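Local coordinates for SusD superfamily protein (Bacteroides thetaiotaomicron, PDB 3MCX), which is of unknown function but, as a zinc-binding member of the SusD family, probably captures glycans at the outer membrane of the cell, at residues 47-58 against 67-75; 270-281 against 338-349. All coordinates share one frame; numbering follows the deposited sequence.

Interaction 1. Residues 47-58 against 67-75; sequences YYGDCRAADVQA and RVSPYYEYN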
loop_
_atom_site.group_PDB
_atom_site.type_symbol
_atom_site.label_atom_id
_atom_site.label_comp_id
_atom_site.label_asym_id
_atom_site.label_seq_id
_atom_site.Cartn_x
_atom_site.Cartn_y
_atom_site.Cartn_z
ATOM N N TYR A 47 -5.186 0.088 -4.473
ATOM C CA TYR A 47 -6.507 -0.007 -3.858
ATOM C C TYR A 47 -6.866 -1.349 -3.252
ATOM O O TYR A 47 -7.859 -1.453 -2.519
ATOM C CB TYR A 47 -7.607 0.513 -4.790
ATOM C CG TYR A 47 -7.715 -0.152 -6.143
ATOM C CD1 TYR A 47 -7.985 -1.520 -6.267
ATOM C CD2 TYR A 47 -7.674 0.585 -7.306
ATOM C CE1 TYR A 47 -8.118 -2.132 -7.540
ATOM C CE2 TYR A 47 -7.808 0.017 -8.553
ATOM C CZ TYR A 47 -8.024 -1.352 -8.665
ATOM O OH TYR A 47 -8.158 -1.931 -9.923
ATOM N N TYR A 48 -6.059 -2.408 -3.482
ATOM C CA TYR A 48 -6.336 -3.716 -2.867
ATOM C C TYR A 48 -6.518 -3.634 -1.360
ATOM O O TYR A 48 -7.531 -4.121 -0.836
ATOM C CB TYR A 48 -5.242 -4.715 -3.231
ATOM C CG TYR A 48 -5.407 -6.099 -2.624
ATOM C CD1 TYR A 48 -6.285 -7.016 -3.149
ATOM C CD2 TYR A 48 -4.684 -6.477 -1.486
ATOM C CE1 TYR A 48 -6.416 -8.285 -2.605
ATOM C CE2 TYR A 48 -4.822 -7.741 -0.927
ATOM C CZ TYR A 48 -5.699 -8.628 -1.494
ATOM O OH TYR A 48 -5.855 -9.883 -0.969
ATOM N N GLY A 49 -5.613 -2.954 -0.685
ATOM C CA GLY A 49 -5.626 -2.891 0.767
ATOM C C GLY A 49 -6.706 -2.006 1.342
ATOM O O GLY A 49 -6.869 -1.945 2.559
ATOM N N ASP A 50 -7.459 -1.309 0.496
ATOM C CA ASP A 50 -8.645 -0.589 0.920
ATOM C C ASP A 50 -9.930 -1.368 0.618
ATOM O O ASP A 50 -10.720 -1.615 1.518
ATOM C CB ASP A 50 -8.643 0.776 0.274
ATOM C CG ASP A 50 -7.528 1.635 0.807
ATOM O OD1 ASP A 50 -7.626 2.036 1.998
ATOM O OD2 ASP A 50 -6.578 1.885 0.055
ATOM N N CYS A 51 -10.120 -1.819 -0.600
ATOM C CA CYS A 51 -11.384 -2.480 -0.943
ATOM C C CYS A 51 -11.582 -3.844 -0.298
ATOM O O CYS A 51 -12.710 -4.379 -0.270
ATOM C CB CYS A 51 -11.640 -2.559 -2.460
ATOM S SG CYS A 51 -10.540 -3.669 -3.353
ATOM N N ARG A 52 -10.509 -4.426 0.245
ATOM C CA ARG A 52 -10.591 -5.689 0.961
ATOM C C ARG A 52 -11.033 -5.527 2.415
ATOM O O ARG A 52 -11.371 -6.520 3.075
ATOM C CB ARG A 52 -9.242 -6.433 0.890
ATOM C CG ARG A 52 -8.818 -6.843 -0.487
ATOM C CD ARG A 52 -9.515 -8.091 -0.956
ATOM N NE ARG A 52 -8.818 -9.283 -0.456
ATOM C CZ ARG A 52 -9.093 -10.516 -0.851
ATOM N NH1 ARG A 52 -10.118 -10.747 -1.650
ATOM N NH2 ARG A 52 -8.321 -11.524 -0.446
ATOM N N ALA A 53 -11.033 -4.288 2.917
ATOM C CA ALA A 53 -11.429 -3.990 4.294
ATOM C C ALA A 53 -12.874 -3.462 4.276
ATOM O O ALA A 53 -13.696 -3.990 3.517
ATOM C CB ALA A 53 -10.420 -3.034 5.000
ATOM N N ALA A 54 -13.237 -2.526 5.148
ATOM C CA ALA A 54 -14.643 -2.154 5.352
ATOM C C ALA A 54 -15.011 -0.714 5.034
ATOM O O ALA A 54 -16.210 -0.374 5.110
ATOM C CB ALA A 54 -15.066 -2.465 6.807
ATOM N N ASP A 55 -13.999 0.107 4.753
ATOM C CA ASP A 55 -14.148 1.552 4.608
ATOM C C ASP A 55 -14.291 2.030 3.179
ATOM O O ASP A 55 -14.873 3.109 2.945
ATOM C CB ASP A 55 -12.984 2.267 5.291
ATOM C CG ASP A 55 -13.017 2.114 6.792
ATOM O OD1 ASP A 55 -14.126 2.182 7.374
ATOM O OD2 ASP A 55 -11.926 1.934 7.384
ATOM N N VAL A 56 -13.691 1.302 2.235
ATOM C CA VAL A 56 -13.737 1.633 0.808
ATOM C C VAL A 56 -14.368 0.429 0.140
ATOM O O VAL A 56 -13.914 -0.714 0.325
ATOM C CB VAL A 56 -12.358 1.939 0.230
ATOM C CG1 VAL A 56 -12.486 2.163 -1.269
ATOM C CG2 VAL A 56 -11.694 3.149 0.908
ATOM N N GLN A 57 -15.436 0.655 -0.612
ATOM C CA GLN A 57 -16.179 -0.426 -1.258
ATOM C C GLN A 57 -16.261 -0.200 -2.762
ATOM O O GLN A 57 -16.064 0.906 -3.250
ATOM C CB GLN A 57 -17.602 -0.523 -0.682
ATOM C CG GLN A 57 -18.398 0.757 -0.783
ATOM C CD GLN A 57 -19.841 0.559 -0.439
ATOM O OE1 GLN A 57 -20.288 0.681 0.716
ATOM N NE2 GLN A 57 -20.620 0.211 -1.456
ATOM N N ALA A 58 -16.581 -1.253 -3.509
ATOM C CA ALA A 58 -17.017 -1.036 -4.891
ATOM C C ALA A 58 -18.287 -0.210 -4.903
ATOM O O ALA A 58 -19.165 -0.362 -4.037
ATOM C CB ALA A 58 -17.255 -2.399 -5.616
ATOM N N ARG A 67 -12.790 -4.306 -12.718
ATOM C CA ARG A 67 -12.096 -3.642 -11.625
ATOM C C ARG A 67 -12.854 -3.655 -10.304
ATOM O O ARG A 67 -14.094 -3.507 -10.250
ATOM C CB ARG A 67 -11.704 -2.210 -11.992
ATOM C CG ARG A 67 -12.827 -1.200 -12.050
ATOM C CD ARG A 67 -12.304 0.217 -12.486
ATOM N NE ARG A 67 -11.998 0.177 -13.904
ATOM C CZ ARG A 67 -12.826 0.440 -14.900
ATOM N NH1 ARG A 67 -14.035 0.976 -14.676
ATOM N NH2 ARG A 67 -12.452 0.207 -16.143
ATOM N N VAL A 68 -12.066 -3.886 -9.257
ATOM C CA VAL A 68 -12.426 -3.729 -7.848
ATOM C C VAL A 68 -13.323 -4.836 -7.284
ATOM O O VAL A 68 -12.991 -5.488 -6.257
ATOM C CB VAL A 68 -13.035 -2.345 -7.508
ATOM C CG1 VAL A 68 -13.350 -2.264 -5.986
ATOM C CG2 VAL A 68 -12.084 -1.193 -7.897
ATOM N N SER A 69 -14.444 -5.079 -7.922
ATOM C CA SER A 69 -15.445 -5.934 -7.316
ATOM C C SER A 69 -14.981 -7.369 -6.998
ATOM O O SER A 69 -15.408 -7.907 -5.981
ATOM C CB SER A 69 -16.802 -5.886 -8.041
ATOM O OG SER A 69 -16.761 -6.385 -9.365
ATOM N N PRO A 70 -14.171 -8.015 -7.848
ATOM C CA PRO A 70 -13.765 -9.367 -7.466
ATOM C C PRO A 70 -12.918 -9.427 -6.204
ATOM O O PRO A 70 -12.961 -10.441 -5.495
ATOM C CB PRO A 70 -12.963 -9.833 -8.687
ATOM C CG PRO A 70 -13.538 -9.020 -9.858
ATOM C CD PRO A 70 -13.740 -7.683 -9.227
ATOM N N TYR A 71 -12.119 -8.391 -5.933
ATOM C CA TYR A 71 -11.416 -8.268 -4.659
ATOM C C TYR A 71 -12.400 -8.012 -3.507
ATOM O O TYR A 71 -12.408 -8.710 -2.478
ATOM C CB TYR A 71 -10.430 -7.140 -4.703
ATOM C CG TYR A 71 -9.239 -7.299 -5.624
ATOM C CD1 TYR A 71 -8.605 -8.502 -5.835
ATOM C CD2 TYR A 71 -8.675 -6.186 -6.198
ATOM C CE1 TYR A 71 -7.452 -8.586 -6.637
ATOM C CE2 TYR A 71 -7.517 -6.257 -7.007
ATOM C CZ TYR A 71 -6.912 -7.442 -7.206
ATOM O OH TYR A 71 -5.808 -7.475 -8.007
ATOM N N TYR A 72 -13.201 -6.983 -3.674
ATOM C CA TYR A 72 -14.170 -6.555 -2.652
ATOM C C TYR A 72 -15.104 -7.673 -2.235
ATOM O O TYR A 72 -15.444 -7.790 -1.049
ATOM C CB TYR A 72 -14.938 -5.376 -3.233
ATOM C CG TYR A 72 -16.161 -4.905 -2.473
ATOM C CD1 TYR A 72 -16.055 -4.294 -1.227
ATOM C CD2 TYR A 72 -17.408 -5.048 -3.016
ATOM C CE1 TYR A 72 -17.190 -3.850 -0.569
ATOM C CE2 TYR A 72 -18.541 -4.582 -2.377
ATOM C CZ TYR A 72 -18.427 -3.990 -1.159
ATOM O OH TYR A 72 -19.565 -3.520 -0.528
ATOM N N GLU A 73 -15.559 -8.477 -3.196
ATOM C CA GLU A 73 -16.495 -9.578 -2.979
ATOM C C GLU A 73 -15.810 -10.894 -2.574
ATOM O O GLU A 73 -16.492 -11.889 -2.352
ATOM C CB GLU A 73 -17.310 -9.814 -4.257
ATOM C CG GLU A 73 -18.180 -8.609 -4.602
ATOM C CD GLU A 73 -18.755 -8.641 -6.003
ATOM O OE1 GLU A 73 -18.543 -9.601 -6.768
ATOM O OE2 GLU A 73 -19.455 -7.636 -6.344
ATOM N N TYR A 74 -14.474 -10.912 -2.530
ATOM C CA TYR A 74 -13.741 -12.141 -2.148
ATOM C C TYR A 74 -14.126 -13.327 -2.998
ATOM O O TYR A 74 -14.227 -14.466 -2.545
ATOM C CB TYR A 74 -13.917 -12.416 -0.641
ATOM C CG TYR A 74 -13.074 -11.507 0.244
ATOM C CD1 TYR A 74 -13.444 -10.196 0.508
ATOM C CD2 TYR A 74 -11.948 -12.002 0.869
ATOM C CE1 TYR A 74 -12.665 -9.386 1.307
ATOM C CE2 TYR A 74 -11.189 -11.214 1.675
ATOM C CZ TYR A 74 -11.547 -9.897 1.913
ATOM O OH TYR A 74 -10.764 -9.093 2.721
ATOM N N ASN A 75 -14.309 -13.088 -4.293
ATOM C CA ASN A 75 -14.674 -14.154 -5.212
ATOM C C ASN A 75 -13.758 -14.265 -6.453
ATOM O O ASN A 75 -14.014 -15.078 -7.337
ATOM C CB ASN A 75 -16.148 -14.068 -5.612
ATOM C CG ASN A 75 -16.494 -12.795 -6.326
ATOM O OD1 ASN A 75 -15.612 -12.132 -6.857
ATOM N ND2 ASN A 75 -17.770 -12.427 -6.310
HETATM O O HOH W 1 -9.361 -4.389 -9.565
#
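Arg52 and Tyr74 meet twice. The guanidinium lies flat on the phenol ring, planes 10° apart and centres 3.8 Å apart, a stacked cation-pi pair; at the rim of the same ring Tyr74 OH donates to Arg52 O over 2.7 Å. Bends at chi2 and chi3 fold the arginine back over the tyrosine, and in its guanidinium plane Arg52 NH1 gives a nearly straight bond of 3.2 Å to a lone pair of Tyr71 O. Arginine suits this place, being flat enough to stack yet able to donate at its edge. Beside it, Tyr48 turns its CD1 edge down onto the centre of the Tyr71 face, a T-shaped pair with planes at 83°. Cys51, small enough to fit against the base of Tyr71, sets SG 3.7 Å from Tyr71 CB. Tyr71 and Tyr72 project from the short helix 69-72, and Tyr74 follows it in a Schellman motif: Tyr74 has positive phi, and Tyr71 O accepts from Tyr74 N as well as from the arginine. On the strand side, Tyr72 slides alongside Gln57, CE1 3.4 Å from Gln57 CB, while one face covers Ala58 N, a buried amide with no partner. Val68, at the helix N-cap position, puts CG2 over the Tyr47 face and CG1 against Ala58 CB. Farther out, Arg456 O takes Arg52 NH2, Asn83 O holds the Tyr71 hydroxyl, and His438 that of Tyr72.

Interaction 2. Residues 270-281 against 338-349; sequences GTGGEGAPMVYA and FPGKTGDDPKTN
Pro277 and Pro346 press together at the tight centre of this contact, CB to CB at 3.6 Å, and Pro277 CG also reaches Phe338 CB. Compact rings with no amide hydrogen to satisfy suit so close a meeting of a helix turn with a loop. Water serves the carbonyls around them: one molecule bridges Pro277 O and Phe338 O, another joins Thr271 OG1 to Pro346 O and Asn349 O. The single direct hydrogen bond between the segments runs from Thr271 N to a lone pair of Lys347 O, 3.1 Å long. Gly270, with no side chain, can bring its CA to 3.3 Å from Lys347 O.

The partly exposed side is built of flexible chains, looser toward their outward ends. Met278, present as selenomethionine and bent at chi2 and chi3, lays SE over Pro346 CB at 3.9 Å. Even this rim holds one very close pair, Met278 CG and Lys347 CG, at 3.5 Å. The lysine then curls back at chi3 and chi4, and in one of the two modelled positions of Asp345 its NZ forms a salt bridge with Asp345 OD1.

Through this packing the loop between strands 334-335 and 351-355 is fastened to helix 276-279, while Trp46 of helix 44-51 touches Pro277 and meets Phe338 edge-to-face.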
loop_
_atom_site.group_PDB
_atom_site.type_symbol
_atom_site.label_atom_id
_atom_site.label_comp_id
_atom_site.label_asym_id
_atom_site.label_seq_id
_atom_site.Cartn_x
_atom_site.Cartn_y
_atom_site.Cartn_z
ATOM N N GLY A 270 -0.473 9.229 -17.968
ATOM C CA GLY A 270 -0.442 9.248 -16.510
ATOM C C GLY A 270 -0.822 7.877 -15.980
ATOM O O GLY A 270 -0.443 6.859 -16.562
ATOM N N THR A 271 -1.581 7.830 -14.896
ATOM C CA THR A 271 -2.008 6.536 -14.355
ATOM C C THR A 271 -3.243 5.970 -15.083
ATOM O O THR A 271 -3.682 4.864 -14.792
ATOM C CB THR A 271 -2.258 6.599 -12.863
ATOM O OG1 THR A 271 -3.167 7.668 -12.573
ATOM C CG2 THR A 271 -0.923 6.771 -12.065
ATOM N N GLY A 272 -3.780 6.700 -16.057
ATOM C CA GLY A 272 -4.811 6.140 -16.924
ATOM C C GLY A 272 -6.178 5.999 -16.281
ATOM O O GLY A 272 -6.385 6.326 -15.113
ATOM N N GLY A 273 -7.115 5.463 -17.058
ATOM C CA GLY A 273 -8.459 5.220 -16.570
ATOM C C GLY A 273 -8.534 4.173 -15.486
ATOM O O GLY A 273 -9.349 4.283 -14.591
ATOM N N GLU A 274 -7.664 3.162 -15.541
ATOM C CA GLU A 274 -7.647 2.117 -14.515
ATOM C C GLU A 274 -6.935 2.548 -13.264
ATOM O O GLU A 274 -7.023 1.899 -12.232
ATOM C CB GLU A 274 -7.020 0.814 -15.048
ATOM C CG GLU A 274 -7.791 0.163 -16.155
ATOM C CD GLU A 274 -9.091 -0.508 -15.747
ATOM O OE1 GLU A 274 -9.400 -0.588 -14.556
ATOM O OE2 GLU A 274 -9.837 -0.947 -16.675
ATOM N N GLY A 275 -6.170 3.642 -13.332
ATOM C CA GLY A 275 -5.446 4.067 -12.156
ATOM C C GLY A 275 -6.356 4.374 -10.983
ATOM O O GLY A 275 -7.479 4.827 -11.142
ATOM N N ALA A 276 -5.851 4.143 -9.773
ATOM C CA ALA A 276 -6.670 4.367 -8.593
ATOM C C ALA A 276 -7.317 5.737 -8.566
ATOM O O ALA A 276 -8.465 5.836 -8.170
ATOM C CB ALA A 276 -5.902 4.068 -7.273
ATOM N N PRO A 277 -6.582 6.808 -8.903
ATOM C CA PRO A 277 -7.201 8.125 -8.829
ATOM C C PRO A 277 -8.460 8.244 -9.708
ATOM O O PRO A 277 -9.462 8.824 -9.272
ATOM C CB PRO A 277 -6.070 9.070 -9.232
ATOM C CG PRO A 277 -4.855 8.368 -8.697
ATOM C CD PRO A 277 -5.117 6.898 -9.054
HETATM N N MSE A 278 -8.449 7.680 -10.915
HETATM C CA MSE A 278 -9.625 7.688 -11.762
HETATM C C MSE A 278 -10.699 6.741 -11.232
HETATM O O MSE A 278 -11.891 7.009 -11.374
HETATM C CB MSE A 278 -9.275 7.363 -13.220
HETATM C CG MSE A 278 -8.670 8.537 -13.942
HETATM SE SE MSE A 278 -9.681 10.190 -13.930
HETATM C CE MSE A 278 -11.328 9.508 -14.596
ATOM N N VAL A 279 -10.274 5.644 -10.619
ATOM C CA VAL A 279 -11.255 4.703 -10.076
ATOM C C VAL A 279 -11.947 5.275 -8.826
ATOM O O VAL A 279 -13.087 4.916 -8.541
ATOM C CB VAL A 279 -10.627 3.296 -9.904
ATOM C CG1 VAL A 279 -11.657 2.250 -9.344
ATOM C CG2 VAL A 279 -10.051 2.848 -11.260
ATOM N N TYR A 280 -11.306 6.224 -8.157
ATOM C CA TYR A 280 -11.949 6.989 -7.072
ATOM C C TYR A 280 -12.685 8.234 -7.575
ATOM O O TYR A 280 -13.337 8.917 -6.787
ATOM C CB TYR A 280 -10.862 7.487 -6.074
ATOM C CG TYR A 280 -10.418 6.494 -5.026
ATOM C CD1 TYR A 280 -11.267 6.141 -3.975
ATOM C CD2 TYR A 280 -9.135 5.938 -5.053
ATOM C CE1 TYR A 280 -10.880 5.235 -2.987
ATOM C CE2 TYR A 280 -8.742 5.024 -4.076
ATOM C CZ TYR A 280 -9.617 4.674 -3.061
ATOM O OH TYR A 280 -9.221 3.744 -2.130
ATOM N N ALA A 281 -12.575 8.582 -8.865
ATOM C CA ALA A 281 -12.952 9.909 -9.321
ATOM C C ALA A 281 -14.436 10.182 -9.183
ATOM O O ALA A 281 -15.273 9.274 -9.253
ATOM C CB ALA A 281 -12.529 10.098 -10.794
ATOM N N PHE A 338 -6.779 12.124 -4.129
ATOM C CA PHE A 338 -5.934 12.058 -5.331
ATOM C C PHE A 338 -6.561 12.841 -6.484
ATOM O O PHE A 338 -6.900 12.289 -7.539
ATOM C CB PHE A 338 -5.709 10.582 -5.704
ATOM C CG PHE A 338 -5.361 9.722 -4.525
ATOM C CD1 PHE A 338 -4.238 10.004 -3.761
ATOM C CD2 PHE A 338 -6.214 8.681 -4.109
ATOM C CE1 PHE A 338 -3.925 9.221 -2.615
ATOM C CE2 PHE A 338 -5.902 7.900 -2.962
ATOM C CZ PHE A 338 -4.750 8.191 -2.222
ATOM N N PRO A 339 -6.685 14.176 -6.331
ATOM C CA PRO A 339 -7.405 14.972 -7.340
ATOM C C PRO A 339 -6.535 15.384 -8.537
ATOM O O PRO A 339 -7.039 16.022 -9.467
ATOM C CB PRO A 339 -7.800 16.186 -6.546
ATOM C CG PRO A 339 -6.580 16.408 -5.629
ATOM C CD PRO A 339 -6.225 15.020 -5.206
ATOM N N GLY A 340 -5.234 15.060 -8.509
ATOM C CA GLY A 340 -4.314 15.501 -9.560
ATOM C C GLY A 340 -3.609 16.792 -9.194
ATOM O O GLY A 340 -4.024 17.503 -8.267
ATOM N N LYS A 341 -2.558 17.121 -9.941
ATOM C CA LYS A 341 -1.697 18.304 -9.631
ATOM C C LYS A 341 -2.383 19.641 -9.783
ATOM O O LYS A 341 -1.947 20.649 -9.196
ATOM C CB LYS A 341 -0.462 18.336 -10.526
ATOM C CG LYS A 341 0.315 17.058 -10.613
ATOM C CD LYS A 341 1.700 17.289 -11.128
ATOM C CE LYS A 341 2.419 16.087 -11.644
ATOM N NZ LYS A 341 2.428 14.927 -10.745
ATOM N N THR A 342 -3.393 19.701 -10.643
ATOM C CA THR A 342 -4.149 20.944 -10.802
ATOM C C THR A 342 -5.548 20.872 -10.173
ATOM O O THR A 342 -6.329 21.831 -10.266
ATOM C CB THR A 342 -4.195 21.403 -12.287
ATOM O OG1 THR A 342 -5.015 20.529 -13.066
ATOM C CG2 THR A 342 -2.771 21.454 -12.903
ATOM N N GLY A 343 -5.847 19.758 -9.501
ATOM C CA GLY A 343 -7.078 19.600 -8.736
ATOM C C GLY A 343 -8.282 19.085 -9.507
ATOM O O GLY A 343 -9.343 18.871 -8.896
ATOM N N ASP A 344 -8.129 18.888 -10.825
ATOM C CA ASP A 344 -9.193 18.352 -11.682
ATOM C C ASP A 344 -8.752 17.280 -12.709
ATOM O O ASP A 344 -9.486 17.000 -13.651
ATOM C CB ASP A 344 -9.865 19.503 -12.405
ATOM C CG ASP A 344 -8.929 20.200 -13.374
ATOM O OD1 ASP A 344 -7.727 19.810 -13.469
ATOM O OD2 ASP A 344 -9.386 21.167 -14.052
ATOM N N ASP A 345 -7.546 16.728 -12.555
ATOM C CA ASP A 345 -7.126 15.563 -13.443
ATOM C C ASP A 345 -6.339 14.599 -12.628
ATOM O O ASP A 345 -5.099 14.587 -12.500
ATOM C CB ASP A 345 -6.465 15.757 -14.835
ATOM C CG ASP A 345 -6.345 14.378 -15.676
ATOM O OD1 ASP A 345 -6.893 13.281 -15.249
ATOM O OD2 ASP A 345 -5.682 14.414 -16.791
ATOM N N PRO A 346 -7.140 13.670 -12.081
ATOM C CA PRO A 346 -6.547 12.649 -11.242
ATOM C C PRO A 346 -5.418 11.834 -11.853
ATOM O O PRO A 346 -4.589 11.303 -11.109
ATOM C CB PRO A 346 -7.752 11.753 -10.898
ATOM C CG PRO A 346 -8.904 12.687 -10.934
ATOM C CD PRO A 346 -8.615 13.576 -12.091
ATOM N N LYS A 347 -5.425 11.690 -13.171
ATOM C CA LYS A 347 -4.389 10.909 -13.851
ATOM C C LYS A 347 -2.992 11.478 -13.679
ATOM O O LYS A 347 -2.004 10.784 -13.977
ATOM C CB LYS A 347 -4.724 10.767 -15.334
ATOM C CG LYS A 347 -5.922 9.903 -15.575
ATOM C CD LYS A 347 -6.144 9.640 -17.061
ATOM C CE LYS A 347 -6.529 10.858 -17.806
ATOM N NZ LYS A 347 -7.860 11.390 -17.403
ATOM N N THR A 348 -2.894 12.740 -13.271
ATOM C CA THR A 348 -1.610 13.371 -13.009
ATOM C C THR A 348 -1.097 13.251 -11.574
ATOM O O THR A 348 0.015 13.714 -11.289
ATOM C CB THR A 348 -1.643 14.880 -13.369
ATOM O OG1 THR A 348 -2.515 15.575 -12.445
ATOM C CG2 THR A 348 -2.069 15.082 -14.831
ATOM N N ASN A 349 -1.899 12.698 -10.671
ATOM C CA ASN A 349 -1.527 12.577 -9.271
ATOM C C ASN A 349 -0.311 11.676 -9.149
ATOM O O ASN A 349 -0.259 10.568 -9.722
ATOM C CB ASN A 349 -2.685 12.021 -8.427
ATOM C CG ASN A 349 -2.750 12.614 -7.030
ATOM O OD1 ASN A 349 -3.577 13.500 -6.786
ATOM N ND2 ASN A 349 -1.869 12.155 -6.110
HETATM O O HOH W 2 -2.452 9.483 -10.808
HETATM O O HOH W 3 -9.270 10.859 -7.550
#

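Interaction 1 is a buried contact and interaction 2 only partly so, and the chemistry follows. In 47-58 against 67-75, aromatic rings and a stacked arginine dominate; in 270-281 against 338-349, prolines, waters and a partly exposed rim of Met278 and Lys347 do the joining. Helix 44-51 takes part in the first and also borders the second, and helix 276-279, part of interaction 2, also faces interaction 1: Val279 packs on Val68 and on Arg67, whose NE makes a salt bridge to Glu274 OE1, while Tyr280 OH lies 3.7 Å from Val56 CG1. The two contacts, about 19 Å apart between centres, therefore adjoin through this helix and the residues flanking it, and both lie away from the zinc sites.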